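Local coordinates for nudix hydrolase domain-containing protein (Thermotoga maritima, PDB 3E57), which is of unknown function but belongs to the Nudix family and is probably a hydrolase of nucleoside diphosphate-linked compounds, at residues R153-A158 against E193-I198. Residues are numbered along the deposited sequence; the frame is centred on the assembly and turned at random.
Sequences RVHLGA and EGWSKI
Trp195 reaches from its helix to the strand and sets the six-membered end of its indole against Gly157 and His155. The outer carbon CH2 lies 3.2 Å from Gly157 N, and CZ3 is 3.5 Å from Gly157 CA. The Gly157 amide nitrogen approaches the indole obliquely. Glycine suits this place, because a CB here would point at the ring and run into CZ3. Beside it, His155 CB packs on Trp195 CZ2 at 3.5 Å. The His155 imidazole then leads away from the helix, and CH2 lies near its plane, at its edge. In Trp195, CG is anti to the carbonyl carbon (chi1 -73°), and this carries the indole across to the strand. The polar side of the indole is linked through water. Trp195 NE1 donates to a water at 3.2 Å, which lies in the indole plane, 2.7 Å from His155 O, to which it can donate a hydrogen bond. With an alanine here in place of Trp195, a gap is likely to open beside Gly157, and this water would probably lose its indole donor. Around the contact, strand 155-163 pairs with strands 66-77 and 131-145 in the Nudix domain. Tyr72 meets the indole edge-to-face, while Ile70 and Ile144 also touch it. Trp195 thus packs helix 194-206 against three adjacent strands of the sheet.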
ATOM      1  N   ARG B 153      -6.083   3.197 -11.331  1.00 34.47           N
ATOM      2  CA  ARG B 153      -6.449   1.824 -11.696  1.00 34.76           C
ATOM      3  C   ARG B 153      -5.910   1.358 -13.056  1.00 34.38           C
ATOM      4  O   ARG B 153      -5.831   0.145 -13.306  1.00 35.03           O
ATOM      5  CB  ARG B 153      -7.967   1.637 -11.631  1.00 34.87           C
ATOM      6  CG  ARG B 153      -8.507   1.713 -10.221  1.00 35.10           C
ATOM      7  CD  ARG B 153      -9.966   1.295 -10.110  1.00 37.04           C
ATOM      8  NE  ARG B 153     -10.915   2.245 -10.697  1.00 38.88           N
ATOM      9  CZ  ARG B 153     -11.500   3.257 -10.053  1.00 40.01           C
ATOM     10  NH1 ARG B 153     -11.217   3.536  -8.783  1.00 40.63           N
ATOM     11  NH2 ARG B 153     -12.371   4.024 -10.705  1.00 40.23           N
ATOM     12  N   VAL B 154      -5.544   2.300 -13.927  1.00 33.86           N
ATOM     13  CA  VAL B 154      -4.988   1.961 -15.240  1.00 33.12           C
ATOM     14  C   VAL B 154      -3.482   2.219 -15.331  1.00 32.80           C
ATOM     15  O   VAL B 154      -2.907   2.087 -16.404  1.00 33.34           O
ATOM     16  CB  VAL B 154      -5.737   2.704 -16.392  1.00 33.43           C
ATOM     17  CG1 VAL B 154      -7.233   2.439 -16.307  1.00 33.01           C
ATOM     18  CG2 VAL B 154      -5.455   4.197 -16.372  1.00 33.68           C
ATOM     19  N   HIS B 155      -2.841   2.562 -14.206  1.00 31.69           N
ATOM     20  CA  HIS B 155      -1.405   2.856 -14.177  1.00 31.09           C
ATOM     21  C   HIS B 155      -0.671   1.892 -13.254  1.00 29.96           C
ATOM     22  O   HIS B 155      -1.125   1.618 -12.145  1.00 30.28           O
ATOM     23  CB  HIS B 155      -1.153   4.275 -13.665  1.00 31.29           C
ATOM     24  CG  HIS B 155      -1.339   5.345 -14.693  1.00 32.17           C
ATOM     25  ND1 HIS B 155      -0.747   6.584 -14.586  1.00 33.20           N
ATOM     26  CD2 HIS B 155      -2.039   5.364 -15.849  1.00 34.29           C
ATOM     27  CE1 HIS B 155      -1.091   7.327 -15.624  1.00 33.65           C
ATOM     28  NE2 HIS B 155      -1.870   6.608 -16.408  1.00 33.27           N
ATOM     29  N   LEU B 156       0.470   1.395 -13.716  1.00 28.82           N
ATOM     30  CA  LEU B 156       1.388   0.629 -12.880  1.00 28.20           C
ATOM     31  C   LEU B 156       2.672   1.430 -12.746  1.00 27.39           C
ATOM     32  O   LEU B 156       3.353   1.677 -13.733  1.00 26.77           O
ATOM     33  CB  LEU B 156       1.690  -0.716 -13.538  1.00 28.09           C
ATOM     34  CG  LEU B 156       2.737  -1.592 -12.852  1.00 28.37           C
ATOM     35  CD1 LEU B 156       2.240  -1.969 -11.473  1.00 26.75           C
ATOM     36  CD2 LEU B 156       3.030  -2.832 -13.691  1.00 28.13           C
ATOM     37  N   GLY B 157       3.016   1.826 -11.525  1.00 26.73           N
ATOM     38  CA  GLY B 157       4.213   2.628 -11.304  1.00 26.07           C
ATOM     39  C   GLY B 157       5.433   1.779 -11.044  1.00 25.64           C
ATOM     40  O   GLY B 157       5.361   0.797 -10.313  1.00 25.23           O
ATOM     41  N   ALA B 158       6.553   2.153 -11.657  1.00 25.03           N
ATOM     42  CA  ALA B 158       7.839   1.543 -11.386  1.00 25.00           C
ATOM     43  C   ALA B 158       8.623   2.610 -10.656  1.00 24.65           C
ATOM     44  O   ALA B 158       9.084   3.587 -11.271  1.00 24.45           O
ATOM     45  CB  ALA B 158       8.549   1.147 -12.686  1.00 25.53           C
ATOM     46  N   GLU B 193      -1.040  13.220  -1.843  1.00 22.46           N
ATOM     47  CA  GLU B 193      -2.032  12.201  -2.174  1.00 23.73           C
ATOM     48  C   GLU B 193      -1.465  11.227  -3.200  1.00 22.77           C
ATOM     49  O   GLU B 193      -0.384  11.432  -3.727  1.00 22.08           O
ATOM     50  CB  GLU B 193      -3.315  12.857  -2.721  1.00 23.91           C
ATOM     51  CG  GLU B 193      -4.054  13.741  -1.727  1.00 26.78           C
ATOM     52  CD  GLU B 193      -5.286  14.416  -2.319  1.00 28.83           C
ATOM     53  OE1 GLU B 193      -5.607  14.160  -3.506  1.00 34.52           O
ATOM     54  OE2 GLU B 193      -5.927  15.222  -1.597  1.00 35.14           O
ATOM     55  N   GLY B 194      -2.193  10.147  -3.457  1.00 22.84           N
ATOM     56  CA  GLY B 194      -1.853   9.241  -4.552  1.00 22.57           C
ATOM     57  C   GLY B 194      -0.474   8.622  -4.433  1.00 21.99           C
ATOM     58  O   GLY B 194      -0.062   8.199  -3.344  1.00 21.91           O
ATOM     59  N   TRP B 195       0.208   8.528  -5.574  1.00 21.48           N
ATOM     60  CA  TRP B 195       1.534   7.923  -5.655  1.00 21.84           C
ATOM     61  C   TRP B 195       2.554   8.740  -4.884  1.00 21.06           C
ATOM     62  O   TRP B 195       3.500   8.178  -4.353  1.00 22.08           O
ATOM     63  CB  TRP B 195       1.980   7.790  -7.108  1.00 21.70           C
ATOM     64  CG  TRP B 195       1.285   6.726  -7.893  1.00 21.61           C
ATOM     65  CD1 TRP B 195       0.164   6.042  -7.549  1.00 22.56           C
ATOM     66  CD2 TRP B 195       1.684   6.228  -9.174  1.00 20.87           C
ATOM     67  NE1 TRP B 195      -0.167   5.140  -8.542  1.00 22.40           N
ATOM     68  CE2 TRP B 195       0.753   5.242  -9.549  1.00 20.63           C
ATOM     69  CE3 TRP B 195       2.726   6.540 -10.047  1.00 22.30           C
ATOM     70  CZ2 TRP B 195       0.848   4.540 -10.753  1.00 21.63           C
ATOM     71  CZ3 TRP B 195       2.817   5.847 -11.260  1.00 22.26           C
ATOM     72  CH2 TRP B 195       1.877   4.860 -11.594  1.00 22.18           C
ATOM     73  N   SER B 196       2.363  10.056  -4.800  1.00 20.88           N
ATOM     74  CA  SER B 196       3.269  10.901  -4.011  1.00 21.17           C
ATOM     75  C   SER B 196       3.271  10.487  -2.540  1.00 20.60           C
ATOM     76  O   SER B 196       4.323  10.342  -1.916  1.00 19.64           O
ATOM     77  CB  SER B 196       2.901  12.382  -4.171  1.00 21.30           C
ATOM     78  OG  SER B 196       3.226  12.828  -5.488  1.00 24.00           O
ATOM     79  N   LYS B 197       2.083  10.292  -1.975  1.00 21.35           N
ATOM     80  CA  LYS B 197       1.950   9.896  -0.588  1.00 21.42           C
ATOM     81  C   LYS B 197       2.565   8.504  -0.358  1.00 21.31           C
ATOM     82  O   LYS B 197       3.249   8.254   0.650  1.00 21.24           O
ATOM     83  CB  LYS B 197       0.474   9.878  -0.205  1.00 22.43           C
ATOM     84  CG  LYS B 197       0.204   9.856   1.265  1.00 23.15           C
ATOM     85  CD  LYS B 197      -1.287   9.952   1.514  1.00 24.71           C
ATOM     86  CE  LYS B 197      -1.550  10.137   2.996  1.00 27.74           C
ATOM     87  NZ  LYS B 197      -1.270  11.550   3.457  1.00 31.26           N
ATOM     88  N   ILE B 198       2.313   7.600  -1.289  1.00 20.68           N
ATOM     89  CA  ILE B 198       2.813   6.229  -1.144  1.00 21.15           C
ATOM     90  C   ILE B 198       4.325   6.244  -1.195  1.00 20.90           C
ATOM     91  O   ILE B 198       4.988   5.615  -0.369  1.00 22.36           O
ATOM     92  CB  ILE B 198       2.276   5.307  -2.250  1.00 21.29           C
ATOM     93  CG1 ILE B 198       0.763   5.076  -2.087  1.00 21.32           C
ATOM     94  CG2 ILE B 198       3.005   3.956  -2.202  1.00 21.51           C
ATOM     95  CD1 ILE B 198       0.090   4.519  -3.324  1.00 21.60           C
TER
HETATM   96  O   HOH W   1      -1.626   2.547  -9.645  1.00 29.38           O